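PDB 6BQ6: thermospermine synthase from Medicago truncatula, which probably transfers an aminopropyl group from decarboxylated S-adenosylmethionine to spermidine, giving thermospermine and methylthioadenosine. Local coordinates for residues Leu268-Ala272 with Glu273-Ile277; Ser231-Tyr234 with Asn235-Gln239. All coordinates share one frame; numbering follows the deposited sequence.

Both contacts are local and lie within the Rossmann-like catalytic domain, built round a seven-stranded mixed sheet. Contact 2 comes first along the chain, within helix 230-238, which links strand 212-220 to strand 243-251. Contact 1 follows strand 256-264 of the same sheet, where the loop 268-271 runs into helix 272-282. Their centres lie about 24 Å apart and their nearest atoms about 9 Å, so the two do not touch. Helix 230-238 packs on strands 212-220 and 256-264, and the side chain of Ile233 lies about 10 Å from bound thermospermine, whereas helix 272-282 starts against helix 84-98 near the surface, away from the annotated sites.

Contact 1: Leu268-Ala272 with Glu273-Ile277; sequences LDLSA and EELDI
Leu270 touches the first turns of helix 272-282 with both of its methyl groups. CD1 meets Leu275 CD2 at 4.0 Å, and CD2 lies against CG of Glu274 at 3.9 Å, so one methyl meets a leucine, the other the methylene stem of a glutamate. Leu270 and Leu275 also both touch His98 on helix 84-98, which extends this apolar patch beyond the loop. The carboxylate of Glu274 turns away from the leucine, through a bend at chi2 (42°), and forms a salt bridge with Arg278 one turn further on.

Ser271 is the N-cap. Its OG sits between the backbone N and the carbonyl carbon (chi1 68°), a rotation that folds the hydroxyl back over the opening turn. There it accepts a nearly straight hydrogen bond from Glu274 N, 3.1 Å from OG, with an N-H...O angle of 165°. The carbonyl of the same residue starts the helical pattern: Leu275 N donates to Ser271 O at 3.0 Å, nearly in line with the C=O bond.

Ala272 is the first helical residue. Its O accepts from Asp276 N at 3.0 Å, in the carbonyl plane, while Asp276 OD1 takes a hydrogen bond from Gly292 N.

The serine thus supplies an acceptor for an amide that has no preceding helical carbonyl to bond to. Leu270, just before the cap, and Leu275 form a hydrophobic staple, so an apolar contact and a polar cap both bracket the helix start. Glu273 and Glu274 fall in the first turn, where negative charge would be expected to interact favourably with the helix dipole, although the carboxylate of Glu274 is also paired with Arg278.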
ATOM      1  N   LEU B 268     -15.637 -16.462  40.171  1.00 26.62           N
ATOM      2  CA  LEU B 268     -16.089 -15.596  39.061  1.00 27.14           C
ATOM      3  C   LEU B 268     -17.088 -16.403  38.224  1.00 30.25           C
ATOM      4  O   LEU B 268     -16.756 -16.908  37.160  1.00 33.66           O
ATOM      5  CB  LEU B 268     -14.909 -15.181  38.222  1.00 25.94           C
ATOM      6  CG  LEU B 268     -13.811 -14.341  38.880  1.00 24.80           C
ATOM      7  CD1 LEU B 268     -12.533 -14.433  38.059  1.00 24.57           C
ATOM      8  CD2 LEU B 268     -14.289 -12.909  38.994  1.00 24.24           C
ATOM      9  N   ASP B 269     -18.307 -16.497  38.706  1.00 31.97           N
ATOM     10  CA  ASP B 269     -19.269 -17.446  38.157  1.00 34.18           C
ATOM     11  C   ASP B 269     -20.629 -16.849  38.392  1.00 34.21           C
ATOM     12  O   ASP B 269     -21.234 -17.033  39.440  1.00 38.89           O
ATOM     13  CB  ASP B 269     -19.156 -18.821  38.839  1.00 37.44           C
ATOM     14  CG  ASP B 269     -19.557 -18.793  40.334  1.00 43.62           C
ATOM     15  OD1 ASP B 269     -19.386 -17.732  41.001  1.00 49.00           O
ATOM     16  OD2 ASP B 269     -20.062 -19.827  40.853  1.00 48.70           O
ATOM     17  N   LEU B 270     -21.058 -16.039  37.464  1.00 32.46           N
ATOM     18  CA  LEU B 270     -22.367 -15.461  37.489  1.00 31.67           C
ATOM     19  C   LEU B 270     -23.062 -15.809  36.213  1.00 31.90           C
ATOM     20  O   LEU B 270     -22.448 -15.920  35.140  1.00 31.13           O
ATOM     21  CB  LEU B 270     -22.284 -13.963  37.655  1.00 32.53           C
ATOM     22  CG  LEU B 270     -21.843 -13.500  39.036  1.00 32.68           C
ATOM     23  CD1 LEU B 270     -21.807 -11.994  39.009  1.00 33.79           C
ATOM     24  CD2 LEU B 270     -22.781 -13.993  40.132  1.00 35.19           C
ATOM     25  N   SER B 271     -24.370 -15.968  36.319  1.00 31.55           N
ATOM     26  CA  SER B 271     -25.161 -16.261  35.154  1.00 30.93           C
ATOM     27  C   SER B 271     -25.389 -14.965  34.369  1.00 28.68           C
ATOM     28  O   SER B 271     -25.291 -13.864  34.904  1.00 28.47           O
ATOM     29  CB  SER B 271     -26.530 -16.858  35.589  1.00 30.67           C
ATOM     30  OG  SER B 271     -27.313 -15.884  36.252  1.00 32.15           O
ATOM     31  N   ALA B 272     -25.778 -15.140  33.116  1.00 26.99           N
ATOM     32  CA  ALA B 272     -26.238 -14.037  32.287  1.00 26.29           C
ATOM     33  C   ALA B 272     -27.260 -13.178  32.993  1.00 27.77           C
ATOM     34  O   ALA B 272     -27.154 -11.973  33.035  1.00 25.85           O
ATOM     35  CB  ALA B 272     -26.799 -14.549  30.985  1.00 25.82           C
ATOM     36  N   GLU B 273     -28.265 -13.798  33.587  1.00 29.75           N
ATOM     37  CA  GLU B 273     -29.325 -12.996  34.166  1.00 30.00           C
ATOM     38  C   GLU B 273     -28.878 -12.228  35.387  1.00 29.44           C
ATOM     39  O   GLU B 273     -29.309 -11.115  35.572  1.00 29.26           O
ATOM     40  CB  GLU B 273     -30.544 -13.853  34.511  1.00 31.20           C
ATOM     41  CG  GLU B 273     -31.252 -14.463  33.322  1.00 32.57           C
ATOM     42  CD  GLU B 273     -30.533 -15.631  32.710  1.00 32.11           C
ATOM     43  OE1 GLU B 273     -29.622 -16.215  33.333  1.00 32.87           O
ATOM     44  OE2 GLU B 273     -30.830 -15.987  31.568  1.00 37.07           O
ATOM     45  N   GLU B 274     -28.041 -12.826  36.229  1.00 30.92           N
ATOM     46  CA  GLU B 274     -27.519 -12.103  37.391  1.00 32.50           C
ATOM     47  C   GLU B 274     -26.661 -10.917  36.977  1.00 29.58           C
ATOM     48  O   GLU B 274     -26.774  -9.824  37.524  1.00 29.26           O
ATOM     49  CB  GLU B 274     -26.743 -13.011  38.356  1.00 35.44           C
ATOM     50  CG  GLU B 274     -26.271 -12.300  39.654  1.00 39.37           C
ATOM     51  CD  GLU B 274     -27.288 -11.344  40.322  1.00 41.49           C
ATOM     52  OE1 GLU B 274     -28.519 -11.566  40.286  1.00 43.40           O
ATOM     53  OE2 GLU B 274     -26.849 -10.359  40.937  1.00 41.99           O
ATOM     54  N   LEU B 275     -25.837 -11.118  35.952  1.00 28.63           N
ATOM     55  CA  LEU B 275     -25.148  -9.991  35.377  1.00 26.28           C
ATOM     56  C   LEU B 275     -26.089  -8.892  34.889  1.00 25.97           C
ATOM     57  O   LEU B 275     -25.838  -7.742  35.144  1.00 25.24           O
ATOM     58  CB  LEU B 275     -24.248 -10.440  34.195  1.00 25.81           C
ATOM     59  CG  LEU B 275     -23.045 -11.223  34.644  1.00 25.27           C
ATOM     60  CD1 LEU B 275     -22.355 -11.923  33.488  1.00 25.71           C
ATOM     61  CD2 LEU B 275     -22.052 -10.326  35.360  1.00 24.64           C
ATOM     62  N   ASP B 276     -27.170  -9.242  34.172  1.00 25.88           N
ATOM     63  CA  ASP B 276     -28.105  -8.180  33.704  1.00 26.22           C
ATOM     64  C   ASP B 276     -28.756  -7.411  34.855  1.00 26.30           C
ATOM     65  O   ASP B 276     -28.949  -6.195  34.780  1.00 26.73           O
ATOM     66  CB  ASP B 276     -29.189  -8.728  32.791  1.00 26.78           C
ATOM     67  CG  ASP B 276     -28.649  -9.152  31.441  1.00 28.15           C
ATOM     68  OD1 ASP B 276     -27.663  -8.529  30.958  1.00 28.09           O
ATOM     69  OD2 ASP B 276     -29.198 -10.121  30.850  1.00 28.61           O
ATOM     70  N   ILE B 277     -29.050  -8.141  35.910  1.00 28.76           N
ATOM     71  CA  ILE B 277     -29.645  -7.522  37.120  1.00 31.30           C
ATOM     72  C   ILE B 277     -28.709  -6.529  37.732  1.00 29.88           C
ATOM     73  O   ILE B 277     -29.116  -5.418  38.040  1.00 29.52           O
ATOM     74  CB  ILE B 277     -30.087  -8.566  38.149  1.00 31.81           C
ATOM     75  CG1 ILE B 277     -31.362  -9.247  37.634  1.00 33.29           C
ATOM     76  CG2 ILE B 277     -30.416  -7.904  39.499  1.00 34.41           C
ATOM     77  CD1 ILE B 277     -31.643 -10.570  38.282  1.00 34.28           C
TER

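Contact 2: Ser231-Tyr234 with Asn235-Gln239; sequences SCIY and NTLRQ
Tyr234 and Arg238 pair one turn apart on helix 230-238, an i to i+4 contact on an alpha-helix of the Rossmann-like domain. The ring places CE2 over the centre of the Arg238 guanidinium, 3.7 Å above its plane. The two planes are 43° apart, so this is an inclined contact and not a parallel stack. Further along the ring, Tyr234 OH lies 3.6 Å from Arg238 CD. Both side chains leave the helix with CG opposite the backbone N (chi1 170° for Tyr234 and -176° for Arg238), and a bend at chi3 turns one guanidinium face toward Tyr234 CE2.

Asn235 fixes the rotation of that group. Arg238 grips it side-on, its NE and NH1 both donating to Asn235 OD1, which lies close to the guanidinium plane. The NH1 bond is the shorter, 2.8 Å to OD1, but approaches from above the amide carbonyl plane, whereas NE donates within it. Asn235 is held in turn by ND2, bonded to His314 O, and Arg238 NH1 also reaches Asn310 O, so helix 303-311 and the chain just after it hold both partners.

On another side of the helix, the side chains of Ile233 and Leu237 lie side by side, with CG2 of Ile233 4.0 Å from CD1 of Leu237. Both pack on strands 212-220 and 256-264, seating the helix on the central sheet. The backbone bonds from Asn235 N through Arg238 N follow the i to i+4 pattern, ending with Arg238 N to Tyr234 O at 3.0 Å.

Thr236 adds a side-chain bond to this framework, and its OG1 is also hydrogen-bonded to Tyr316 N in the chain after helix 303-311. Cys232 O accepts from two atoms of this one residue on opposite faces of its carbonyl plane, Thr236 N at 2.9 Å and Thr236 OG1 at 2.8 Å.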
ATOM      1  N   SER B 231      -2.749 -16.443  25.289  1.00 23.11           N
ATOM      2  CA  SER B 231      -2.556 -17.664  26.053  1.00 23.81           C
ATOM      3  C   SER B 231      -1.498 -17.560  27.146  1.00 23.85           C
ATOM      4  O   SER B 231      -1.672 -18.143  28.210  1.00 23.56           O
ATOM      5  CB  SER B 231      -2.178 -18.838  25.169  1.00 25.77           C
ATOM      6  OG  SER B 231      -1.076 -18.515  24.362  1.00 28.32           O
ATOM      7  N   CYS B 232      -0.418 -16.833  26.865  1.00 23.94           N
ATOM      8  CA  CYS B 232       0.625 -16.572  27.857  1.00 24.25           C
ATOM      9  C   CYS B 232       0.160 -15.787  29.078  1.00 22.84           C
ATOM     10  O   CYS B 232       0.511 -16.088  30.200  1.00 23.79           O
ATOM     11  CB  CYS B 232       1.745 -15.807  27.194  1.00 25.85           C
ATOM     12  SG  CYS B 232       2.442 -16.634  25.746  1.00 34.20           S
ATOM     13  N   ILE B 233      -0.620 -14.754  28.813  1.00 20.90           N
ATOM     14  CA  ILE B 233      -1.214 -13.959  29.885  1.00 21.11           C
ATOM     15  C   ILE B 233      -2.161 -14.822  30.732  1.00 20.81           C
ATOM     16  O   ILE B 233      -2.107 -14.831  31.945  1.00 20.84           O
ATOM     17  CB  ILE B 233      -1.947 -12.742  29.312  1.00 21.01           C
ATOM     18  CG1 ILE B 233      -0.932 -11.722  28.747  1.00 22.13           C
ATOM     19  CG2 ILE B 233      -2.774 -12.076  30.412  1.00 20.79           C
ATOM     20  CD1 ILE B 233      -1.529 -10.551  28.038  1.00 22.32           C
ATOM     21  N   TYR B 234      -3.033 -15.584  30.078  1.00 20.30           N
ATOM     22  CA  TYR B 234      -3.865 -16.509  30.778  1.00 20.93           C
ATOM     23  C   TYR B 234      -3.045 -17.454  31.677  1.00 22.03           C
ATOM     24  O   TYR B 234      -3.316 -17.616  32.834  1.00 22.05           O
ATOM     25  CB  TYR B 234      -4.739 -17.312  29.790  1.00 20.68           C
ATOM     26  CG  TYR B 234      -5.455 -18.443  30.439  1.00 21.20           C
ATOM     27  CD1 TYR B 234      -6.555 -18.236  31.236  1.00 21.44           C
ATOM     28  CD2 TYR B 234      -4.991 -19.767  30.293  1.00 21.97           C
ATOM     29  CE1 TYR B 234      -7.190 -19.299  31.881  1.00 23.13           C
ATOM     30  CE2 TYR B 234      -5.615 -20.816  30.912  1.00 23.13           C
ATOM     31  CZ  TYR B 234      -6.724 -20.608  31.694  1.00 23.96           C
ATOM     32  OH  TYR B 234      -7.345 -21.661  32.339  1.00 25.62           O
ATOM     33  N   ASN B 235      -2.047 -18.089  31.104  1.00 23.71           N
ATOM     34  CA  ASN B 235      -1.266 -19.040  31.884  1.00 24.67           C
ATOM     35  C   ASN B 235      -0.494 -18.406  33.026  1.00 24.41           C
ATOM     36  O   ASN B 235      -0.367 -19.010  34.097  1.00 24.64           O
ATOM     37  CB  ASN B 235      -0.324 -19.854  30.998  1.00 26.38           C
ATOM     38  CG  ASN B 235       0.252 -21.067  31.741  1.00 28.83           C
ATOM     39  OD1 ASN B 235      -0.505 -21.843  32.337  1.00 29.69           O
ATOM     40  ND2 ASN B 235       1.596 -21.204  31.754  1.00 30.87           N
ATOM     41  N   THR B 236       0.033 -17.212  32.797  1.00 23.77           N
ATOM     42  CA  THR B 236       0.759 -16.501  33.844  1.00 23.19           C
ATOM     43  C   THR B 236      -0.191 -16.231  34.996  1.00 23.90           C
ATOM     44  O   THR B 236       0.108 -16.526  36.169  1.00 24.57           O
ATOM     45  CB  THR B 236       1.434 -15.241  33.304  1.00 22.84           C
ATOM     46  OG1 THR B 236       2.314 -15.593  32.217  1.00 24.35           O
ATOM     47  CG2 THR B 236       2.231 -14.546  34.383  1.00 23.71           C
ATOM     48  N   LEU B 237      -1.393 -15.721  34.687  1.00 22.72           N
ATOM     49  CA  LEU B 237      -2.375 -15.493  35.744  1.00 22.37           C
ATOM     50  C   LEU B 237      -2.826 -16.773  36.458  1.00 24.63           C
ATOM     51  O   LEU B 237      -3.100 -16.732  37.648  1.00 23.51           O
ATOM     52  CB  LEU B 237      -3.574 -14.710  35.209  1.00 22.06           C
ATOM     53  CG  LEU B 237      -3.291 -13.241  34.917  1.00 21.59           C
ATOM     54  CD1 LEU B 237      -4.361 -12.635  34.021  1.00 21.73           C
ATOM     55  CD2 LEU B 237      -3.150 -12.454  36.186  1.00 22.50           C
ATOM     56  N   ARG B 238      -2.890 -17.900  35.741  1.00 25.61           N
ATOM     57  CA  ARG B 238      -3.304 -19.178  36.323  1.00 28.87           C
ATOM     58  C   ARG B 238      -2.285 -19.628  37.386  1.00 29.62           C
ATOM     59  O   ARG B 238      -2.607 -20.373  38.336  1.00 29.93           O
ATOM     60  CB  ARG B 238      -3.435 -20.218  35.176  1.00 31.54           C
ATOM     61  CG  ARG B 238      -3.947 -21.562  35.593  1.00 36.55           C
ATOM     62  CD  ARG B 238      -4.417 -22.384  34.386  1.00 38.04           C
ATOM     63  NE  ARG B 238      -3.404 -22.563  33.330  1.00 39.09           N
ATOM     64  CZ  ARG B 238      -3.446 -23.531  32.400  1.00 40.25           C
ATOM     65  NH1 ARG B 238      -2.521 -23.626  31.449  1.00 39.62           N
ATOM     66  NH2 ARG B 238      -4.430 -24.418  32.429  1.00 40.30           N
ATOM     67  N   GLN B 239      -1.071 -19.126  37.285  1.00 28.87           N
ATOM     68  CA  GLN B 239      -0.044 -19.456  38.321  1.00 29.17           C
ATOM     69  C   GLN B 239      -0.207 -18.685  39.625  1.00 28.91           C
ATOM     70  O   GLN B 239       0.497 -18.961  40.607  1.00 28.54           O
ATOM     71  CB  GLN B 239       1.376 -19.140  37.812  1.00 29.47           C
ATOM     72  CG  GLN B 239       1.768 -19.724  36.473  1.00 30.18           C
ATOM     73  CD  GLN B 239       1.387 -21.168  36.330  1.00 32.75           C
ATOM     74  OE1 GLN B 239       1.725 -21.995  37.199  1.00 35.68           O
ATOM     75  NE2 GLN B 239       0.690 -21.507  35.253  1.00 33.02           N
TER